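PDB 3EUL: probable transcriptional regulatory protein NarL from Mycobacterium tuberculosis, which probably acts, once phosphorylated by its sensor kinase NarS, as a DNA-binding response regulator that controls genes of aerobic nitrate metabolism together with DevR. Local coordinates for residues 33-38 with 123-128; 56-61 with 86-91; 67-72 with 94-99; 75-80 with 105-110. One frame throughout, in Å; residues are numbered along the deposited sequence.

Contact 1. Residues 33-38 with 123-128; sequences RALSLS and TEIVKA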
loop_
_atom_site.group_PDB
_atom_site.type_symbol
_atom_site.label_atom_id
_atom_site.label_comp_id
_atom_site.label_asym_id
_atom_site.label_seq_id
_atom_site.Cartn_x
_atom_site.Cartn_y
_atom_site.Cartn_z
ATOM N N ARG A 33 12.770 3.892 -0.590
ATOM C CA ARG A 33 13.742 4.802 -1.203
ATOM C C ARG A 33 13.180 5.561 -2.396
ATOM O O ARG A 33 13.373 6.779 -2.491
ATOM C CB ARG A 33 14.998 4.054 -1.616
ATOM C CG ARG A 33 16.207 4.929 -1.618
ATOM C CD ARG A 33 17.413 4.092 -1.351
ATOM N NE ARG A 33 18.664 4.685 -1.800
ATOM C CZ ARG A 33 19.015 4.810 -3.077
ATOM N NH1 ARG A 33 18.203 4.427 -4.075
ATOM N NH2 ARG A 33 20.184 5.333 -3.370
ATOM N N ALA A 34 12.515 4.860 -3.299
ATOM C CA ALA A 34 11.793 5.505 -4.434
ATOM C C ALA A 34 10.869 6.618 -3.979
ATOM O O ALA A 34 10.873 7.725 -4.544
ATOM C CB ALA A 34 10.976 4.486 -5.225
ATOM N N LEU A 35 10.038 6.325 -2.970
ATOM C CA LEU A 35 9.097 7.331 -2.489
ATOM C C LEU A 35 9.829 8.513 -1.831
ATOM O O LEU A 35 9.560 9.682 -2.136
ATOM C CB LEU A 35 8.071 6.677 -1.542
ATOM C CG LEU A 35 7.175 5.592 -2.134
ATOM C CD1 LEU A 35 6.261 4.927 -1.050
ATOM C CD2 LEU A 35 6.378 6.136 -3.292
ATOM N N SER A 36 10.768 8.208 -0.950
ATOM C CA SER A 36 11.490 9.219 -0.209
ATOM C C SER A 36 12.324 10.118 -1.132
ATOM O O SER A 36 12.360 11.340 -0.956
ATOM C CB SER A 36 12.379 8.530 0.846
ATOM O OG SER A 36 11.558 7.907 1.838
ATOM N N LEU A 37 12.966 9.511 -2.124
ATOM C CA LEU A 37 13.813 10.248 -3.058
ATOM C C LEU A 37 13.025 11.062 -4.092
ATOM O O LEU A 37 13.619 11.904 -4.739
ATOM C CB LEU A 37 14.784 9.304 -3.765
ATOM C CG LEU A 37 15.905 8.754 -2.881
ATOM C CD1 LEU A 37 16.837 7.847 -3.719
ATOM C CD2 LEU A 37 16.718 9.847 -2.222
ATOM N N SER A 38 11.706 10.830 -4.208
ATOM C CA SER A 38 10.836 11.627 -5.084
ATOM C C SER A 38 10.775 13.067 -4.597
ATOM O O SER A 38 10.586 13.957 -5.367
ATOM C CB SER A 38 9.412 11.069 -5.142
ATOM O OG SER A 38 8.658 11.383 -3.962
ATOM N N THR A 123 9.407 5.432 -11.169
ATOM C CA THR A 123 8.504 6.571 -11.416
ATOM C C THR A 123 7.041 6.107 -11.454
ATOM O O THR A 123 6.172 6.820 -10.973
ATOM C CB THR A 123 8.856 7.390 -12.696
ATOM O OG1 THR A 123 8.798 6.536 -13.830
ATOM C CG2 THR A 123 10.264 8.067 -12.602
ATOM N N GLU A 124 6.787 4.913 -11.981
ATOM C CA GLU A 124 5.442 4.314 -11.946
ATOM C C GLU A 124 4.846 4.183 -10.541
ATOM O O GLU A 124 3.702 4.509 -10.342
ATOM C CB GLU A 124 5.428 2.938 -12.607
ATOM C CG GLU A 124 5.407 2.980 -14.129
ATOM C CD GLU A 124 5.479 1.601 -14.740
ATOM O OE1 GLU A 124 6.039 0.678 -14.103
ATOM O OE2 GLU A 124 5.003 1.444 -15.876
ATOM N N ILE A 125 5.630 3.717 -9.570
ATOM C CA ILE A 125 5.136 3.566 -8.190
ATOM C C ILE A 125 4.910 4.892 -7.511
ATOM O O ILE A 125 3.901 5.069 -6.803
ATOM C CB ILE A 125 6.103 2.716 -7.356
ATOM C CG1 ILE A 125 6.157 1.305 -7.932
ATOM C CG2 ILE A 125 5.666 2.663 -5.907
ATOM C CD1 ILE A 125 7.525 0.705 -7.899
ATOM N N VAL A 126 5.828 5.836 -7.715
ATOM C CA VAL A 126 5.646 7.167 -7.166
ATOM C C VAL A 126 4.355 7.733 -7.736
ATOM O O VAL A 126 3.512 8.217 -6.993
ATOM C CB VAL A 126 6.815 8.103 -7.487
ATOM C CG1 VAL A 126 6.463 9.586 -7.207
ATOM C CG2 VAL A 126 8.060 7.672 -6.715
ATOM N N LYS A 127 4.205 7.682 -9.055
ATOM C CA LYS A 127 3.015 8.224 -9.685
ATOM C C LYS A 127 1.720 7.534 -9.205
ATOM O O LYS A 127 0.717 8.195 -8.957
ATOM C CB LYS A 127 3.137 8.158 -11.208
ATOM C CG LYS A 127 1.849 8.533 -11.922
ATOM C CD LYS A 127 2.020 8.627 -13.427
ATOM C CE LYS A 127 0.655 8.834 -14.118
ATOM N NZ LYS A 127 0.003 10.060 -13.550
ATOM N N ALA A 128 1.755 6.220 -9.081
ATOM C CA ALA A 128 0.608 5.469 -8.537
ATOM C C ALA A 128 0.218 5.920 -7.144
ATOM O O ALA A 128 -0.970 6.132 -6.846
ATOM C CB ALA A 128 0.887 3.976 -8.560
#
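Two helix turns, 33-38 and 123-128, pack where L35 meets V126: their axes come within 9.3 Å at a crossing angle of -72°, and the CA atoms of L35 and V126 lie 5.8 Å apart. They belong to the first and last helices of the receiver domain, which cover the same side of the central parallel sheet in the CheY-like fold. So steep a crossing confines the contact to a few side chains.

V126 occupies the middle, the two methyls of its beta-branched side chain straddling S38 CB, with CG1 at 3.9 Å and CG2 at 4.0 Å. CG2 alone, beside its own backbone N, also reaches the backbone of A34, 3.6 Å from the carbonyl oxygen A34 O; the small side chain of A34 suits so close an approach of the helices. L35 and V126 run past one another in opposite directions, so that one methyl of the leucine, CD2, lies 4.1 Å from both V126 CA and V126 CG2. The same CD2 meets I125 CG2 more loosely, at 4.4 Å. Leucine suits this position because its branched end reaches from helix 25-38 to both the last helix and the valines of the sheet: L35 also packs on V18 and V20 of strand 16-21, V41 and V43 of strand 41-47, and V129 of the last helix.

S38 turns its CB to the valine and its hydroxyl back into its own helix. With chi1 at 76°, OG sits between backbone N and carbonyl carbon and binds L35 O at 2.7 Å in the carbonyl plane, an oxygen that also accepts from S38 N.

Contact 2. Residues 56-61 with 86-91; sequences LIKAHL and YELPTR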
loop_
_atom_site.group_PDB
_atom_site.type_symbol
_atom_site.label_atom_id
_atom_site.label_comp_id
_atom_site.label_asym_id
_atom_site.label_seq_id
_atom_site.Cartn_x
_atom_site.Cartn_y
_atom_site.Cartn_z
ATOM N N LEU A 56 -0.381 0.351 12.065
ATOM C CA LEU A 56 0.267 1.578 11.652
ATOM C C LEU A 56 -0.694 2.510 10.937
ATOM O O LEU A 56 -0.597 3.741 11.060
ATOM C CB LEU A 56 1.440 1.305 10.714
ATOM C CG LEU A 56 2.753 0.787 11.282
ATOM C CD1 LEU A 56 3.643 0.444 10.124
ATOM C CD2 LEU A 56 3.471 1.791 12.193
ATOM N N ILE A 57 -1.602 1.922 10.153
ATOM C CA ILE A 57 -2.621 2.710 9.465
ATOM C C ILE A 57 -3.538 3.376 10.500
ATOM O O ILE A 57 -3.855 4.566 10.381
ATOM C CB ILE A 57 -3.407 1.847 8.430
ATOM C CG1 ILE A 57 -2.475 1.431 7.279
ATOM C CG2 ILE A 57 -4.637 2.598 7.874
ATOM C CD1 ILE A 57 -3.006 0.284 6.407
ATOM N N LYS A 58 -3.943 2.638 11.528
ATOM C CA LYS A 58 -4.785 3.241 12.574
ATOM C C LYS A 58 -4.080 4.400 13.277
ATOM O O LYS A 58 -4.707 5.400 13.576
ATOM C CB LYS A 58 -5.256 2.206 13.603
ATOM C CG LYS A 58 -6.206 1.134 13.018
ATOM C CD LYS A 58 -6.770 0.196 14.061
ATOM C CE LYS A 58 -5.665 -0.530 14.797
ATOM N NZ LYS A 58 -6.205 -1.457 15.849
ATOM N N ALA A 59 -2.782 4.264 13.526
ATOM C CA ALA A 59 -2.024 5.282 14.261
ATOM C C ALA A 59 -1.663 6.502 13.414
ATOM O O ALA A 59 -1.811 7.638 13.864
ATOM C CB ALA A 59 -0.758 4.675 14.858
ATOM N N HIS A 60 -1.170 6.272 12.207
ATOM C CA HIS A 60 -0.630 7.351 11.390
ATOM C C HIS A 60 -1.650 7.976 10.464
ATOM O O HIS A 60 -1.452 9.089 10.017
ATOM C CB HIS A 60 0.553 6.856 10.582
ATOM C CG HIS A 60 1.733 6.523 11.417
ATOM N ND1 HIS A 60 2.609 7.487 11.878
ATOM C CD2 HIS A 60 2.196 5.336 11.867
ATOM C CE1 HIS A 60 3.541 6.899 12.609
ATOM N NE2 HIS A 60 3.322 5.596 12.604
ATOM N N LEU A 61 -2.762 7.276 10.211
ATOM C CA LEU A 61 -3.831 7.761 9.317
ATOM C C LEU A 61 -3.178 8.310 8.045
ATOM O O LEU A 61 -3.387 9.453 7.662
ATOM C CB LEU A 61 -4.708 8.833 9.979
ATOM C CG LEU A 61 -5.979 8.514 10.780
ATOM C CD1 LEU A 61 -6.029 7.122 11.354
ATOM C CD2 LEU A 61 -6.176 9.562 11.830
ATOM N N TYR A 86 -13.509 0.194 9.184
ATOM C CA TYR A 86 -13.212 1.228 10.190
ATOM C C TYR A 86 -13.459 2.661 9.714
ATOM O O TYR A 86 -13.286 3.592 10.478
ATOM C CB TYR A 86 -11.740 1.157 10.614
ATOM C CG TYR A 86 -11.415 0.101 11.632
ATOM C CD1 TYR A 86 -11.816 0.249 12.950
ATOM C CD2 TYR A 86 -10.657 -1.025 11.294
ATOM C CE1 TYR A 86 -11.497 -0.705 13.909
ATOM C CE2 TYR A 86 -10.342 -1.992 12.239
ATOM C CZ TYR A 86 -10.761 -1.824 13.549
ATOM O OH TYR A 86 -10.461 -2.757 14.526
ATOM N N GLU A 87 -13.777 2.835 8.436
ATOM C CA GLU A 87 -13.972 4.142 7.831
ATOM C C GLU A 87 -12.783 5.070 8.005
ATOM O O GLU A 87 -12.966 6.263 8.219
ATOM C CB GLU A 87 -15.247 4.796 8.389
ATOM C CG GLU A 87 -16.464 3.852 8.326
ATOM C CD GLU A 87 -17.764 4.516 8.707
ATOM O OE1 GLU A 87 -17.917 4.870 9.898
ATOM O OE2 GLU A 87 -18.644 4.646 7.826
ATOM N N LEU A 88 -11.572 4.524 7.911
ATOM C CA LEU A 88 -10.358 5.341 7.943
ATOM C C LEU A 88 -10.159 6.083 6.601
ATOM O O LEU A 88 -10.572 5.596 5.566
ATOM C CB LEU A 88 -9.152 4.474 8.267
ATOM C CG LEU A 88 -9.140 3.684 9.580
ATOM C CD1 LEU A 88 -7.839 2.894 9.673
ATOM C CD2 LEU A 88 -9.310 4.566 10.828
ATOM N N PRO A 89 -9.541 7.262 6.623
ATOM C CA PRO A 89 -9.378 8.001 5.377
ATOM C C PRO A 89 -8.358 7.394 4.395
ATOM O O PRO A 89 -8.296 7.785 3.215
ATOM C CB PRO A 89 -8.915 9.390 5.855
ATOM C CG PRO A 89 -8.296 9.151 7.192
ATOM C CD PRO A 89 -9.019 8.003 7.789
ATOM N N THR A 90 -7.612 6.405 4.849
ATOM C CA THR A 90 -6.515 5.853 4.076
ATOM C C THR A 90 -6.941 5.069 2.846
ATOM O O THR A 90 -7.787 4.205 2.945
ATOM C CB THR A 90 -5.705 4.922 4.980
ATOM O OG1 THR A 90 -5.243 5.695 6.101
ATOM C CG2 THR A 90 -4.501 4.366 4.206
ATOM N N ARG A 91 -6.288 5.312 1.710
ATOM C CA ARG A 91 -6.489 4.486 0.509
ATOM C C ARG A 91 -5.458 3.403 0.485
ATOM O O ARG A 91 -4.277 3.680 0.654
ATOM C CB ARG A 91 -6.396 5.336 -0.733
ATOM C CG ARG A 91 -7.606 6.226 -0.827
ATOM C CD ARG A 91 -7.575 7.193 -1.957
ATOM N NE ARG A 91 -7.564 6.639 -3.321
ATOM C CZ ARG A 91 -8.502 5.897 -3.923
ATOM N NH1 ARG A 91 -9.579 5.444 -3.291
ATOM N NH2 ARG A 91 -8.317 5.545 -5.198
#
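The C-terminal turn of helix 50-60 faces the loop 86-91 that leads into strand 91-96, with L61 CA and T90 CA 6.2 Å apart. Both segments change course here: L61 leaves its helix with positive phi (46°), and E87 closes helix 76-85 in a Schellman motif. In the CheY-like receiver fold this is where a helix on one layer meets the connection that returns the chain to the parallel sheet.

L88 and I57 form the apolar centre. L88 CD1 reaches I57 CG2 at 3.7 Å and also lies against the aliphatic part of K58, whose CG is 4.1 Å from that methyl. Lysine suits this boundary because its methylenes can pack while NZ continues outward to a salt bridge with E55. The other methyl, L88 CD2, meets L61 CD1 at 4.2 Å, the two leucines crossing nearly at right angles, and P89 adds its ring carbon CD 4.3 Å from L61 CG.

Beneath them I57 is buried, touching V79 and V83 of helix 76-85 and A65 of the sheet. Its CG2 points anti to the backbone N (chi1 -67° for CG1) and thereby faces the loop. Threonine fits here because it combines an apolar flank, T90 CB lying 3.9 Å from I57 CG2, with a hydroxyl: T90 OG1 donates to the carbonyl oxygen P62 O, while the same OG1 lies in van der Waals contact, 3.6 Å, with I57 CG2.

Contact 3. Residues 67-72 with 94-99; sequences LDYRMP and LISAHD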
loop_
_atom_site.group_PDB
_atom_site.type_symbol
_atom_site.label_atom_id
_atom_site.label_comp_id
_atom_site.label_asym_id
_atom_site.label_seq_id
_atom_site.Cartn_x
_atom_site.Cartn_y
_atom_site.Cartn_z
ATOM N N LEU A 67 0.766 -1.763 0.112
ATOM C CA LEU A 67 0.939 -3.038 0.798
ATOM C C LEU A 67 1.048 -4.242 -0.138
ATOM O O LEU A 67 0.297 -4.367 -1.108
ATOM C CB LEU A 67 -0.263 -3.298 1.681
ATOM C CG LEU A 67 -0.640 -2.242 2.706
ATOM C CD1 LEU A 67 -1.859 -2.709 3.492
ATOM C CD2 LEU A 67 0.548 -1.979 3.602
ATOM N N ASP A 68 1.996 -5.125 0.143
ATOM C CA ASP A 68 2.074 -6.372 -0.612
ATOM C C ASP A 68 0.765 -7.122 -0.453
ATOM O O ASP A 68 0.210 -7.176 0.637
ATOM C CB ASP A 68 3.275 -7.182 -0.112
ATOM C CG ASP A 68 3.458 -8.509 -0.815
ATOM O OD1 ASP A 68 3.229 -8.645 -2.024
ATOM O OD2 ASP A 68 3.885 -9.438 -0.110
ATOM N N TYR A 69 0.259 -7.715 -1.525
ATOM C CA TYR A 69 -0.956 -8.511 -1.420
ATOM C C TYR A 69 -0.764 -9.669 -0.411
ATOM O O TYR A 69 -1.626 -9.916 0.403
ATOM C CB TYR A 69 -1.398 -9.013 -2.800
ATOM C CG TYR A 69 -2.582 -9.902 -2.728
ATOM C CD1 TYR A 69 -3.802 -9.427 -2.319
ATOM C CD2 TYR A 69 -2.479 -11.249 -3.047
ATOM C CE1 TYR A 69 -4.899 -10.264 -2.233
ATOM C CE2 TYR A 69 -3.562 -12.086 -2.962
ATOM C CZ TYR A 69 -4.755 -11.608 -2.544
ATOM O OH TYR A 69 -5.851 -12.441 -2.515
ATOM N N ARG A 70 0.384 -10.319 -0.444
ATOM C CA ARG A 70 0.662 -11.467 0.408
ATOM C C ARG A 70 1.490 -11.138 1.651
ATOM O O ARG A 70 2.515 -11.746 1.935
ATOM C CB ARG A 70 1.308 -12.590 -0.404
ATOM C CG ARG A 70 0.267 -13.336 -1.264
ATOM C CD ARG A 70 -0.269 -14.568 -0.546
ATOM N NE ARG A 70 0.808 -15.553 -0.533
ATOM C CZ ARG A 70 0.717 -16.829 -0.183
ATOM N NH1 ARG A 70 -0.425 -17.357 0.225
ATOM N NH2 ARG A 70 1.810 -17.575 -0.225
ATOM N N MET A 71 1.020 -10.198 2.438
ATOM C CA MET A 71 1.643 -9.988 3.738
ATOM C C MET A 71 1.264 -11.149 4.648
ATOM O O MET A 71 0.140 -11.614 4.583
ATOM C CB MET A 71 1.188 -8.690 4.310
ATOM C CG MET A 71 1.940 -7.510 3.681
ATOM S SD MET A 71 1.309 -6.040 4.377
ATOM C CE MET A 71 -0.449 -6.363 4.202
ATOM N N PRO A 72 2.190 -11.593 5.519
ATOM C CA PRO A 72 1.816 -12.614 6.489
ATOM C C PRO A 72 0.802 -12.111 7.527
ATOM O O PRO A 72 0.705 -10.900 7.790
ATOM C CB PRO A 72 3.141 -12.970 7.174
ATOM C CG PRO A 72 4.211 -12.272 6.402
ATOM C CD PRO A 72 3.583 -11.155 5.695
ATOM N N LEU A 94 -2.598 -1.996 -3.377
ATOM C CA LEU A 94 -1.894 -3.279 -3.245
ATOM C C LEU A 94 -0.883 -3.445 -4.383
ATOM O O LEU A 94 -1.041 -2.909 -5.489
ATOM C CB LEU A 94 -2.858 -4.483 -3.203
ATOM C CG LEU A 94 -3.897 -4.526 -2.084
ATOM C CD1 LEU A 94 -4.864 -5.748 -2.206
ATOM C CD2 LEU A 94 -3.255 -4.416 -0.664
ATOM N N ILE A 95 0.161 -4.196 -4.090
ATOM C CA ILE A 95 1.165 -4.545 -5.070
ATOM C C ILE A 95 1.452 -6.033 -4.934
ATOM O O ILE A 95 1.474 -6.577 -3.833
ATOM C CB ILE A 95 2.417 -3.650 -4.897
ATOM C CG1 ILE A 95 3.390 -3.818 -6.066
ATOM C CG2 ILE A 95 3.094 -3.886 -3.487
ATOM C CD1 ILE A 95 4.357 -2.640 -6.219
ATOM N N SER A 96 1.687 -6.709 -6.058
ATOM C CA SER A 96 1.955 -8.126 -5.995
ATOM C C SER A 96 2.708 -8.640 -7.206
ATOM O O SER A 96 2.675 -8.045 -8.284
ATOM C CB SER A 96 0.627 -8.889 -5.884
ATOM O OG SER A 96 0.879 -10.230 -5.520
ATOM N N ALA A 97 3.373 -9.767 -7.011
ATOM C CA ALA A 97 3.878 -10.552 -8.134
ATOM C C ALA A 97 2.770 -11.424 -8.783
ATOM O O ALA A 97 2.962 -11.875 -9.892
ATOM C CB ALA A 97 5.089 -11.386 -7.691
ATOM N N HIS A 98 1.638 -11.662 -8.103
ATOM C CA HIS A 98 0.451 -12.393 -8.672
ATOM C C HIS A 98 -0.433 -11.373 -9.374
ATOM O O HIS A 98 -0.719 -10.342 -8.797
ATOM C CB HIS A 98 -0.470 -13.059 -7.594
ATOM C CG HIS A 98 0.218 -14.030 -6.670
ATOM N ND1 HIS A 98 0.787 -15.212 -7.103
ATOM C CD2 HIS A 98 0.393 -14.004 -5.325
ATOM C CE1 HIS A 98 1.305 -15.857 -6.072
ATOM N NE2 HIS A 98 1.088 -15.143 -4.983
ATOM N N ASP A 99 -0.906 -11.646 -10.589
ATOM C CA ASP A 99 -1.892 -10.736 -11.194
ATOM C C ASP A 99 -3.126 -11.424 -11.771
ATOM O O ASP A 99 -3.715 -10.927 -12.742
ATOM C CB ASP A 99 -1.251 -9.860 -12.265
ATOM C CG ASP A 99 -0.793 -10.634 -13.438
ATOM O OD1 ASP A 99 0.063 -11.532 -13.254
ATOM O OD2 ASP A 99 -1.283 -10.350 -14.554
HETATM O O HOH W 1 1.901 -10.532 -3.002
#
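L94 lies level with L67 on neighbouring parallel strands, their CA atoms 4.9 Å apart and their side chains on the same face of the sheet. Its CD2 packs 4.0 Å from L67 CB, while CD1 comes to the edge of the Y69 ring, 3.8 Å from Y69 CD1. These leucines suit the buried face beneath helices 76-85 and 101-109, where L67 touches V79 and L94 touches A107.

I95 supplies the pairing. Its N donates to L67 O (3.0 Å), and its O accepts from Y69 N (2.8 Å), so one residue bonds on both sides of D68, as parallel strands require. Its branched side chain goes to the opposite face, shared with D68.

S96 ends the strand. Its CB rests 3.7 Å from Y69 CB, while the tyrosine's first torsion, with CG anti to the backbone N (chi1 176°), sets the ring beside L94 and against I103. S96 OG bonds a water that donates to D68 OD1 and accepts from R70 N, joining the ends of both strands. The same OG accepts from H98 N at 3.0 Å, an ST turn that fixes how the chain leaves the sheet. H98 then reaches back, its CD2 4.1 Å from R70 CG, with imidazole and guanidinium planes 80° apart.

D68, by similarity the residue phosphorylated to 4-aspartylphosphate, is unmodified here. With D22 beside it, K118 in a long, weak ion pair and S96 one water away, the grouping is consistent with the phosphoacceptor site at the C-terminal edge of a CheY-like parallel sheet.

Contact 4. Residues 75-80 with 105-110; sequences DGAQVA and YQALQQ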
loop_
_atom_site.group_PDB
_atom_site.type_symbol
_atom_site.label_atom_id
_atom_site.label_comp_id
_atom_site.label_asym_id
_atom_site.label_seq_id
_atom_site.Cartn_x
_atom_site.Cartn_y
_atom_site.Cartn_z
ATOM N N ASP A 75 -3.601 -10.611 4.967
ATOM C CA ASP A 75 -3.166 -10.262 3.640
ATOM C C ASP A 75 -3.607 -8.859 3.278
ATOM O O ASP A 75 -4.373 -8.242 4.029
ATOM C CB ASP A 75 -3.586 -11.317 2.585
ATOM C CG ASP A 75 -5.074 -11.334 2.258
ATOM O OD1 ASP A 75 -5.720 -10.280 2.024
ATOM O OD2 ASP A 75 -5.574 -12.481 2.127
ATOM N N GLY A 76 -3.098 -8.360 2.160
ATOM C CA GLY A 76 -3.395 -6.993 1.702
ATOM C C GLY A 76 -4.872 -6.663 1.537
ATOM O O GLY A 76 -5.292 -5.540 1.822
ATOM N N ALA A 77 -5.673 -7.614 1.066
ATOM C CA ALA A 77 -7.131 -7.385 0.877
ATOM C C ALA A 77 -7.896 -7.381 2.180
ATOM O O ALA A 77 -8.872 -6.631 2.300
ATOM C CB ALA A 77 -7.743 -8.419 -0.098
ATOM N N GLN A 78 -7.491 -8.238 3.129
ATOM C CA GLN A 78 -8.038 -8.215 4.489
ATOM C C GLN A 78 -7.762 -6.870 5.170
ATOM O O GLN A 78 -8.654 -6.298 5.805
ATOM C CB GLN A 78 -7.495 -9.359 5.345
ATOM C CG GLN A 78 -7.764 -10.702 4.755
ATOM C CD GLN A 78 -7.306 -11.823 5.652
ATOM O OE1 GLN A 78 -6.114 -12.071 5.787
ATOM N NE2 GLN A 78 -8.260 -12.510 6.270
ATOM N N VAL A 79 -6.559 -6.352 5.019
ATOM C CA VAL A 79 -6.272 -5.028 5.556
ATOM C C VAL A 79 -7.120 -3.980 4.863
ATOM O O VAL A 79 -7.685 -3.131 5.551
ATOM C CB VAL A 79 -4.774 -4.623 5.437
ATOM C CG1 VAL A 79 -4.539 -3.176 5.982
ATOM C CG2 VAL A 79 -3.866 -5.604 6.138
ATOM N N ALA A 80 -7.199 -4.017 3.522
ATOM C CA ALA A 80 -8.065 -3.068 2.784
ATOM C C ALA A 80 -9.523 -3.101 3.274
ATOM O O ALA A 80 -10.169 -2.054 3.485
ATOM C CB ALA A 80 -7.997 -3.294 1.293
ATOM N N TYR A 105 -9.819 -8.736 -8.863
ATOM C CA TYR A 105 -11.217 -8.381 -8.738
ATOM C C TYR A 105 -11.708 -8.476 -7.286
ATOM O O TYR A 105 -12.441 -7.617 -6.829
ATOM C CB TYR A 105 -12.072 -9.297 -9.632
ATOM C CG TYR A 105 -13.527 -8.910 -9.726
ATOM C CD1 TYR A 105 -13.971 -7.953 -10.647
ATOM C CD2 TYR A 105 -14.471 -9.515 -8.920
ATOM C CE1 TYR A 105 -15.279 -7.634 -10.754
ATOM C CE2 TYR A 105 -15.812 -9.197 -9.035
ATOM C CZ TYR A 105 -16.208 -8.238 -9.930
ATOM O OH TYR A 105 -17.551 -7.900 -10.036
ATOM N N GLN A 106 -11.361 -9.556 -6.603
ATOM C CA GLN A 106 -11.812 -9.758 -5.222
ATOM C C GLN A 106 -11.200 -8.737 -4.273
ATOM O O GLN A 106 -11.860 -8.278 -3.334
ATOM C CB GLN A 106 -11.434 -11.164 -4.728
ATOM C CG GLN A 106 -12.231 -11.666 -3.502
ATOM C CD GLN A 106 -12.021 -10.854 -2.212
ATOM O OE1 GLN A 106 -10.897 -10.616 -1.752
ATOM N NE2 GLN A 106 -13.138 -10.466 -1.593
ATOM N N ALA A 107 -9.942 -8.385 -4.510
ATOM C CA ALA A 107 -9.274 -7.359 -3.713
ATOM C C ALA A 107 -9.927 -5.998 -3.860
ATOM O O ALA A 107 -10.201 -5.336 -2.848
ATOM C CB ALA A 107 -7.769 -7.290 -4.099
ATOM N N LEU A 108 -10.268 -5.631 -5.103
ATOM C CA LEU A 108 -10.968 -4.372 -5.387
ATOM C C LEU A 108 -12.362 -4.378 -4.769
ATOM O O LEU A 108 -12.833 -3.374 -4.248
ATOM C CB LEU A 108 -11.040 -4.128 -6.911
ATOM C CG LEU A 108 -9.680 -3.948 -7.616
ATOM C CD1 LEU A 108 -9.859 -3.943 -9.129
ATOM C CD2 LEU A 108 -8.993 -2.655 -7.118
ATOM N N GLN A 109 -13.019 -5.518 -4.818
ATOM C CA GLN A 109 -14.278 -5.711 -4.117
ATOM C C GLN A 109 -14.135 -5.538 -2.606
ATOM O O GLN A 109 -15.065 -5.002 -2.005
ATOM C CB GLN A 109 -14.902 -7.076 -4.416
ATOM C CG GLN A 109 -15.178 -7.339 -5.921
ATOM C CD GLN A 109 -16.340 -6.545 -6.515
ATOM O OE1 GLN A 109 -16.133 -5.661 -7.350
ATOM N NE2 GLN A 109 -17.565 -6.920 -6.162
ATOM N N GLN A 110 -13.009 -5.949 -2.008
ATOM C CA GLN A 110 -12.745 -5.763 -0.538
ATOM C C GLN A 110 -12.277 -4.302 -0.193
ATOM O O GLN A 110 -12.014 -3.963 0.966
ATOM C CB GLN A 110 -11.726 -6.788 0.026
ATOM C CG GLN A 110 -12.115 -8.306 0.143
ATOM C CD GLN A 110 -11.458 -9.113 1.362
ATOM O OE1 GLN A 110 -10.681 -10.086 1.197
ATOM N NE2 GLN A 110 -11.831 -8.715 2.589
#
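A77 turns its methyl straight at helix 101-109, while A107 presents its own at a slant, and the two CB atoms meet at 4.2 Å. This is helix-to-helix packing in the CheY-like receiver fold, helices 76-85 and 101-109 lying side by side on one layer of the parallel sheet. Alanine suits both positions because its small methyl fits the close approach of the backbones: A77 CA and A107 CA are only 5.1 Å from each other, and A77 CB lies 4.1 Å from A107 CA.

Q110, just beyond the second helix, also covers A77. Its CB points to the first helix, 3.7 Å from A77 O, and its chain, bent at chi2 (-148°), lies over A77. A flexible glutamine can follow this surface. One turn further, Q110 O packs 3.5 Å from A80 C, while A80 also rests on V92 of the sheet.

The start of helix 76-85 is fixed by a capping box. Q78 CB heads away from the other helix, and its OE1 accepts from D75 N, while D75 OD1 in return accepts from Q78 N at 2.9 Å.

Along the chain, contact 1 joins the first helix to the last and so encloses the other three, which interleave: each of contacts 2, 3 and 4 has segments alternating with those of the other two. Contact 1 lies on one side of the five-stranded parallel sheet, its centre about 23 Å from that of contact 4 on the other. Contacts 3 and 4 are neighbours, centres about 10 Å apart, sharing the beta-alpha-beta unit 64-68, 76-85, 91-96; Y69 O probably bonds G76 N. Contact 2 sits toward the opposite end of the same strands, its centre about 19 Å from that of contact 3, and touches contact 4 through I57 and V79. Packing on both layers thus surrounds the strands that carry the probable phosphoacceptor site.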